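PDB 4RF6: arginine kinase from Anthopleura japonica, which catalyses the reversible transfer of a phosphoryl group from ATP to L-arginine, giving N(omega)-phospho-L-arginine and ADP. Local coordinates for residues 114-120 with 348-352; 130-134 with 249-253. All coordinates share one frame; numbering follows the deposited sequence.

Both contacts belong to the first of the two tandem kinase repeats, and their centres lie 12 Å apart. Contact 2 seats helix 246-264 on the central strand 127-136, whose other side carries R131 and R133, predicted ATP ligands. Contact 1 ties the linker ahead of that strand to helix 344-370. The two meet in one apolar cluster: CG2 of V348 packs 3.6 Å from CD1 of F250 and 4.0 Å from CD1 of I132, while CG2 of V115 lies 3.9 Å from CE2 of F250. Linker, two helices and strand thus share a core behind the predicted nucleotide site, and contact 2 is nested within the chain loop that contact 1 closes.

Contact 1 of 2, residues 114-120 with 348-352; sequences HVKAPDL and VQDMY
Q349 reads the backbone of K116 with both ends of its amide. Q349 OE1 accepts from K116 N at 2.8 Å, the N-H pointing almost straight at it (169°) and meeting a lone pair in the carbonyl plane. Q349 NE2 in turn donates to K116 O at 2.9 Å; here the donor stands above the plane of the peptide carbonyl, although the acceptor lies close to the plane of the glutamine amide. The chain starts out anti to the backbone N (chi1 -160°) and bends at chi2 (66°), which swings the amide from the helix flank onto the extended linker. Two such bonds to one residue fix the rotation of the amide and engage both the N-H and the C=O of K116. Beside them V115 and V348 cross at about a right angle, CG1 of V115 to CG1 of V348 at 4.1 Å. One turn further along, Y352 adds a second point of attachment between segment 114-120, the linker between the small helical domain and the catalytic domain of the phosphagen kinase fold, and helix 344-370. With CG anti to the backbone N, its ring reaches the linker, and CA of A117 sits over one face, 3.7 Å from the centroid of the Y352 ring, in a CH-pi contact; CB of A117 adds packing at CD1. OH of Y352 donates, in the carbonyl plane, to a lone pair of P118 O 2.5 Å away at the ring edge, while CD of P118 crowds the same OH. L120 comes in obliquely, its CG 3.3 Å from CE1 of Y352, and continues onto K356 and M359 of the same helix.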
ATOM      1  N   HIS A 114      -5.269  -1.655 -26.798  1.00 33.40           N
ATOM      2  CA  HIS A 114      -6.645  -1.292 -27.129  1.00 34.63           C
ATOM      3  C   HIS A 114      -7.308  -0.545 -25.973  1.00 33.35           C
ATOM      4  O   HIS A 114      -8.406   0.009 -26.114  1.00 30.83           O
ATOM      5  CB  HIS A 114      -7.461  -2.536 -27.492  1.00 35.63           C
ATOM      6  CG  HIS A 114      -7.074  -3.155 -28.799  1.00 37.01           C
ATOM      7  ND1 HIS A 114      -7.708  -4.264 -29.314  1.00 37.48           N
ATOM      8  CD2 HIS A 114      -6.120  -2.812 -29.698  1.00 37.78           C
ATOM      9  CE1 HIS A 114      -7.158  -4.584 -30.472  1.00 39.68           C
ATOM     10  NE2 HIS A 114      -6.193  -3.718 -30.728  1.00 39.85           N
ATOM     11  N   VAL A 115      -6.630  -0.537 -24.828  1.00 31.96           N
ATOM     12  CA  VAL A 115      -7.115   0.175 -23.651  1.00 29.66           C
ATOM     13  C   VAL A 115      -6.528   1.583 -23.601  1.00 28.09           C
ATOM     14  O   VAL A 115      -5.324   1.771 -23.770  1.00 30.39           O
ATOM     15  CB  VAL A 115      -6.788  -0.596 -22.348  1.00 27.29           C
ATOM     16  CG1 VAL A 115      -6.962   0.297 -21.126  1.00 26.96           C
ATOM     17  CG2 VAL A 115      -7.659  -1.847 -22.237  1.00 25.61           C
ATOM     18  N   LYS A 116      -7.388   2.571 -23.383  1.00 28.98           N
ATOM     19  CA  LYS A 116      -6.941   3.951 -23.261  1.00 32.08           C
ATOM     20  C   LYS A 116      -7.148   4.381 -21.817  1.00 28.64           C
ATOM     21  O   LYS A 116      -8.260   4.730 -21.416  1.00 28.35           O
ATOM     22  CB  LYS A 116      -7.729   4.853 -24.214  1.00 35.97           C
ATOM     23  CG  LYS A 116      -7.762   4.351 -25.658  1.00 42.73           C
ATOM     24  CD  LYS A 116      -6.351   4.117 -26.192  1.00 48.46           C
ATOM     25  CE  LYS A 116      -6.335   3.874 -27.702  1.00 50.42           C
ATOM     26  NZ  LYS A 116      -6.722   2.482 -28.079  1.00 49.05           N
ATOM     27  N   ALA A 117      -6.079   4.336 -21.028  1.00 31.62           N
ATOM     28  CA  ALA A 117      -6.198   4.580 -19.593  1.00 29.19           C
ATOM     29  C   ALA A 117      -5.057   5.405 -19.016  1.00 28.80           C
ATOM     30  O   ALA A 117      -4.162   4.863 -18.363  1.00 28.95           O
ATOM     31  CB  ALA A 117      -6.311   3.260 -18.848  1.00 28.28           C
ATOM     32  N   PRO A 118      -5.084   6.725 -19.249  1.00 28.49           N
ATOM     33  CA  PRO A 118      -4.126   7.607 -18.577  1.00 28.15           C
ATOM     34  C   PRO A 118      -4.332   7.521 -17.067  1.00 27.57           C
ATOM     35  O   PRO A 118      -5.484   7.573 -16.629  1.00 25.80           O
ATOM     36  CB  PRO A 118      -4.531   8.999 -19.067  1.00 28.77           C
ATOM     37  CG  PRO A 118      -5.286   8.768 -20.338  1.00 27.53           C
ATOM     38  CD  PRO A 118      -5.983   7.455 -20.162  1.00 24.32           C
ATOM     39  N   ASP A 119      -3.251   7.401 -16.296  1.00 29.46           N
ATOM     40  CA  ASP A 119      -3.340   7.171 -14.848  1.00 27.09           C
ATOM     41  C   ASP A 119      -4.293   8.139 -14.130  1.00 28.61           C
ATOM     42  O   ASP A 119      -4.077   9.352 -14.128  1.00 27.23           O
ATOM     43  CB  ASP A 119      -1.945   7.218 -14.213  1.00 26.65           C
ATOM     44  CG  ASP A 119      -1.910   6.583 -12.829  1.00 26.98           C
ATOM     45  OD1 ASP A 119      -2.879   5.881 -12.463  1.00 26.16           O
ATOM     46  OD2 ASP A 119      -0.905   6.782 -12.117  1.00 29.16           O
ATOM     47  N   LEU A 120      -5.346   7.588 -13.529  1.00 27.75           N
ATOM     48  CA  LEU A 120      -6.429   8.387 -12.942  1.00 28.57           C
ATOM     49  C   LEU A 120      -6.007   9.243 -11.754  1.00 28.33           C
ATOM     50  O   LEU A 120      -6.416  10.402 -11.638  1.00 28.50           O
ATOM     51  CB  LEU A 120      -7.588   7.481 -12.504  1.00 26.79           C
ATOM     52  CG  LEU A 120      -8.457   6.908 -13.616  1.00 29.24           C
ATOM     53  CD1 LEU A 120      -9.485   5.921 -13.081  1.00 29.44           C
ATOM     54  CD2 LEU A 120      -9.137   8.036 -14.370  1.00 30.70           C
ATOM     55  N   VAL A 348     -11.834  -3.895 -18.748  1.00 23.47           N
ATOM     56  CA  VAL A 348     -10.894  -2.917 -18.197  1.00 24.13           C
ATOM     57  C   VAL A 348     -11.303  -1.475 -18.518  1.00 25.45           C
ATOM     58  O   VAL A 348     -11.209  -0.586 -17.665  1.00 26.15           O
ATOM     59  CB  VAL A 348      -9.455  -3.183 -18.691  1.00 20.18           C
ATOM     60  CG1 VAL A 348      -8.520  -2.090 -18.236  1.00 20.59           C
ATOM     61  CG2 VAL A 348      -8.958  -4.547 -18.199  1.00 21.70           C
ATOM     62  N   GLN A 349     -11.757  -1.241 -19.745  1.00 25.62           N
ATOM     63  CA  GLN A 349     -12.136   0.111 -20.150  1.00 27.15           C
ATOM     64  C   GLN A 349     -13.371   0.579 -19.384  1.00 28.63           C
ATOM     65  O   GLN A 349     -13.436   1.733 -18.945  1.00 31.06           O
ATOM     66  CB  GLN A 349     -12.387   0.185 -21.657  1.00 29.47           C
ATOM     67  CG  GLN A 349     -12.320   1.605 -22.229  1.00 30.20           C
ATOM     68  CD  GLN A 349     -10.921   2.200 -22.153  1.00 30.25           C
ATOM     69  OE1 GLN A 349     -10.021   1.796 -22.889  1.00 31.88           O
ATOM     70  NE2 GLN A 349     -10.729   3.155 -21.252  1.00 32.68           N
ATOM     71  N   ASP A 350     -14.345  -0.316 -19.215  1.00 27.13           N
ATOM     72  CA  ASP A 350     -15.527  -0.006 -18.408  1.00 29.40           C
ATOM     73  C   ASP A 350     -15.109   0.288 -16.969  1.00 26.08           C
ATOM     74  O   ASP A 350     -15.637   1.193 -16.321  1.00 28.44           O
ATOM     75  CB  ASP A 350     -16.520  -1.171 -18.415  1.00 31.31           C
ATOM     76  CG  ASP A 350     -17.234  -1.332 -19.742  1.00 34.97           C
ATOM     77  OD1 ASP A 350     -17.122  -0.422 -20.587  1.00 32.60           O
ATOM     78  OD2 ASP A 350     -17.912  -2.372 -19.925  1.00 37.68           O
ATOM     79  N   MET A 351     -14.154  -0.497 -16.483  1.00 20.91           N
ATOM     80  CA  MET A 351     -13.639  -0.360 -15.127  1.00 23.99           C
ATOM     81  C   MET A 351     -13.001   1.004 -14.953  1.00 25.34           C
ATOM     82  O   MET A 351     -13.218   1.696 -13.952  1.00 24.69           O
ATOM     83  CB  MET A 351     -12.579  -1.424 -14.873  1.00 27.78           C
ATOM     84  CG  MET A 351     -12.457  -1.801 -13.431  1.00 34.95           C
ATOM     85  SD  MET A 351     -13.962  -2.655 -12.936  1.00 46.72           S
ATOM     86  CE  MET A 351     -14.086  -2.013 -11.282  1.00 46.97           C
ATOM     87  N   TYR A 352     -12.195   1.378 -15.940  1.00 25.34           N
ATOM     88  CA  TYR A 352     -11.508   2.659 -15.944  1.00 24.26           C
ATOM     89  C   TYR A 352     -12.499   3.819 -16.058  1.00 24.93           C
ATOM     90  O   TYR A 352     -12.435   4.782 -15.284  1.00 22.99           O
ATOM     91  CB  TYR A 352     -10.515   2.701 -17.110  1.00 27.55           C
ATOM     92  CG  TYR A 352      -9.793   4.018 -17.246  1.00 27.99           C
ATOM     93  CD1 TYR A 352      -8.664   4.292 -16.487  1.00 29.55           C
ATOM     94  CD2 TYR A 352     -10.240   4.991 -18.133  1.00 33.25           C
ATOM     95  CE1 TYR A 352      -7.998   5.494 -16.607  1.00 28.41           C
ATOM     96  CE2 TYR A 352      -9.581   6.207 -18.252  1.00 33.33           C
ATOM     97  CZ  TYR A 352      -8.462   6.447 -17.485  1.00 30.92           C
ATOM     98  OH  TYR A 352      -7.799   7.649 -17.595  1.00 32.74           O
TER

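Contact 2 of 2, residues 130-134 with 249-253; sequences TRIRV and VFSRL
I132 projects from the strand between V249 and L253, one turn apart on the helix, in the α/β catalytic domain of the phosphagen kinases, where helix 246-264 packs against the large antiparallel sheet. The helix segment runs nearly along the strand, at 28° with the axes 8.8 Å apart; because side chains alternate along a strand, T130, I132 and V134 face it, and the small angle keeps all three alongside. The two branches of I132 part company: CG2, anti to the backbone N, meets CD2 of L253 at 3.6 Å, whereas CG1, beside that N (chi1 -51°), lies against CG1 of V249 at 3.8 Å. The extended chi2 carries CD1 onward to CB of F250, and the phenylalanine ring goes on to V345 and V348 of helix 344-370. T130 approaches V249 obliquely through its methyl, leaving OG1 to bond to G243 O. R131 and R133, predicted to bind ATP, point away from the helix on the other side of the strand. The interface is wholly buried and apolar, with no hydrogen bond crossing it. At its far end V134 and L253 reach for each other tip to tip, CG2 of V134 standing 4.1 Å from CD1 of L253.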
ATOM      1  N   THR A 130      -5.338  -1.420  -7.147  1.00 18.81           N
ATOM      2  CA  THR A 130      -5.884  -1.907  -8.403  1.00 18.79           C
ATOM      3  C   THR A 130      -5.438  -3.356  -8.590  1.00 20.47           C
ATOM      4  O   THR A 130      -4.287  -3.697  -8.294  1.00 20.82           O
ATOM      5  CB  THR A 130      -5.395  -1.038  -9.575  1.00 21.95           C
ATOM      6  OG1 THR A 130      -5.896   0.299  -9.421  1.00 19.04           O
ATOM      7  CG2 THR A 130      -5.872  -1.600 -10.911  1.00 22.09           C
ATOM      8  N   ARG A 131      -6.348  -4.205  -9.062  1.00 17.08           N
ATOM      9  CA  ARG A 131      -6.086  -5.640  -9.165  1.00 20.54           C
ATOM     10  C   ARG A 131      -6.840  -6.223 -10.353  1.00 21.60           C
ATOM     11  O   ARG A 131      -8.023  -5.933 -10.545  1.00 18.09           O
ATOM     12  CB  ARG A 131      -6.533  -6.340  -7.871  1.00 22.68           C
ATOM     13  CG  ARG A 131      -6.307  -7.845  -7.821  1.00 26.69           C
ATOM     14  CD  ARG A 131      -6.807  -8.406  -6.487  1.00 29.72           C
ATOM     15  NE  ARG A 131      -6.620  -9.853  -6.354  1.00 35.35           N
ATOM     16  CZ  ARG A 131      -7.487 -10.774  -6.776  1.00 33.43           C
ATOM     17  NH1 ARG A 131      -7.223 -12.057  -6.596  1.00 30.67           N
ATOM     18  NH2 ARG A 131      -8.614 -10.421  -7.380  1.00 35.53           N
ATOM     19  N   ILE A 132      -6.154  -7.024 -11.164  1.00 19.94           N
ATOM     20  CA  ILE A 132      -6.816  -7.738 -12.250  1.00 20.59           C
ATOM     21  C   ILE A 132      -6.392  -9.202 -12.236  1.00 19.57           C
ATOM     22  O   ILE A 132      -5.199  -9.525 -12.193  1.00 19.24           O
ATOM     23  CB  ILE A 132      -6.543  -7.113 -13.636  1.00 20.44           C
ATOM     24  CG1 ILE A 132      -6.837  -5.611 -13.623  1.00 17.14           C
ATOM     25  CG2 ILE A 132      -7.390  -7.803 -14.698  1.00 19.43           C
ATOM     26  CD1 ILE A 132      -6.584  -4.914 -14.953  1.00 17.19           C
ATOM     27  N   ARG A 133      -7.385 -10.080 -12.258  1.00 17.84           N
ATOM     28  CA  ARG A 133      -7.163 -11.517 -12.189  0.58 20.43           C
ATOM     29  C   ARG A 133      -7.864 -12.202 -13.350  1.00 19.91           C
ATOM     30  O   ARG A 133      -8.963 -11.809 -13.720  1.00 21.21           O
ATOM     31  CB  ARG A 133      -7.728 -12.049 -10.876  0.58 22.06           C
ATOM     32  CG  ARG A 133      -7.763 -13.561 -10.756  0.58 24.25           C
ATOM     33  CD  ARG A 133      -9.109 -14.018 -10.214  0.58 27.26           C
ATOM     34  NE  ARG A 133      -9.971 -14.573 -11.255  0.58 25.44           N
ATOM     35  CZ  ARG A 133     -11.287 -14.733 -11.135  0.58 22.12           C
ATOM     36  NH1 ARG A 133     -11.983 -15.253 -12.135  0.58 16.34           N
ATOM     37  NH2 ARG A 133     -11.907 -14.366 -10.023  0.58 22.25           N
ATOM     38  N   VAL A 134      -7.222 -13.214 -13.933  1.00 16.65           N
ATOM     39  CA  VAL A 134      -7.858 -14.046 -14.949  1.00 18.52           C
ATOM     40  C   VAL A 134      -7.590 -15.519 -14.659  1.00 19.79           C
ATOM     41  O   VAL A 134      -6.530 -15.885 -14.146  1.00 20.56           O
ATOM     42  CB  VAL A 134      -7.403 -13.713 -16.391  1.00 21.20           C
ATOM     43  CG1 VAL A 134      -7.953 -12.362 -16.836  1.00 20.68           C
ATOM     44  CG2 VAL A 134      -5.883 -13.745 -16.493  1.00 20.71           C
ATOM     45  N   VAL A 249      -1.230  -2.140 -14.863  1.00 24.37           N
ATOM     46  CA  VAL A 249      -1.584  -3.442 -14.298  1.00 20.15           C
ATOM     47  C   VAL A 249      -2.038  -4.419 -15.390  1.00 21.75           C
ATOM     48  O   VAL A 249      -1.650  -5.589 -15.394  1.00 19.99           O
ATOM     49  CB  VAL A 249      -2.692  -3.315 -13.236  1.00 16.85           C
ATOM     50  CG1 VAL A 249      -3.260  -4.687 -12.872  1.00 21.33           C
ATOM     51  CG2 VAL A 249      -2.178  -2.607 -11.990  1.00 16.02           C
ATOM     52  N   PHE A 250      -2.866  -3.928 -16.306  1.00 23.24           N
ATOM     53  CA  PHE A 250      -3.391  -4.755 -17.384  1.00 26.39           C
ATOM     54  C   PHE A 250      -2.312  -5.067 -18.411  1.00 29.06           C
ATOM     55  O   PHE A 250      -2.282  -6.160 -18.984  1.00 29.60           O
ATOM     56  CB  PHE A 250      -4.583  -4.073 -18.057  1.00 24.54           C
ATOM     57  CG  PHE A 250      -5.311  -4.954 -19.037  1.00 24.22           C
ATOM     58  CD1 PHE A 250      -5.776  -6.204 -18.651  1.00 22.36           C
ATOM     59  CD2 PHE A 250      -5.538  -4.528 -20.339  1.00 26.18           C
ATOM     60  CE1 PHE A 250      -6.448  -7.024 -19.550  1.00 24.18           C
ATOM     61  CE2 PHE A 250      -6.211  -5.335 -21.247  1.00 27.22           C
ATOM     62  CZ  PHE A 250      -6.668  -6.587 -20.852  1.00 26.69           C
ATOM     63  N   SER A 251      -1.426  -4.103 -18.642  1.00 28.11           N
ATOM     64  CA  SER A 251      -0.290  -4.305 -19.538  1.00 30.24           C
ATOM     65  C   SER A 251       0.591  -5.457 -19.047  1.00 26.20           C
ATOM     66  O   SER A 251       0.936  -6.358 -19.816  1.00 24.45           O
ATOM     67  CB  SER A 251       0.532  -3.015 -19.658  1.00 31.82           C
ATOM     68  OG  SER A 251       1.700  -3.220 -20.422  1.00 33.92           O
ATOM     69  N   ARG A 252       0.947  -5.411 -17.764  1.00 22.03           N
ATOM     70  CA  ARG A 252       1.754  -6.446 -17.128  1.00 23.05           C
ATOM     71  C   ARG A 252       1.042  -7.798 -17.185  1.00 25.01           C
ATOM     72  O   ARG A 252       1.661  -8.826 -17.481  1.00 27.49           O
ATOM     73  CB  ARG A 252       2.067  -6.048 -15.678  1.00 23.15           C
ATOM     74  CG  ARG A 252       2.898  -7.058 -14.892  1.00 23.34           C
ATOM     75  CD  ARG A 252       3.453  -6.452 -13.604  1.00 25.21           C
ATOM     76  NE  ARG A 252       2.395  -6.020 -12.691  1.00 27.97           N
ATOM     77  CZ  ARG A 252       2.117  -4.750 -12.403  1.00 28.96           C
ATOM     78  NH1 ARG A 252       2.821  -3.768 -12.950  1.00 29.23           N
ATOM     79  NH2 ARG A 252       1.136  -4.461 -11.559  1.00 30.42           N
ATOM     80  N   LEU A 253      -0.264  -7.789 -16.920  1.00 23.62           N
ATOM     81  CA  LEU A 253      -1.060  -9.012 -17.001  1.00 25.19           C
ATOM     82  C   LEU A 253      -0.988  -9.605 -18.402  1.00 26.40           C
ATOM     83  O   LEU A 253      -0.652 -10.782 -18.577  1.00 27.84           O
ATOM     84  CB  LEU A 253      -2.520  -8.743 -16.633  1.00 23.51           C
ATOM     85  CG  LEU A 253      -3.421  -9.978 -16.702  1.00 23.72           C
ATOM     86  CD1 LEU A 253      -2.935 -11.042 -15.733  1.00 23.11           C
ATOM     87  CD2 LEU A 253      -4.879  -9.631 -16.427  1.00 24.82           C
TER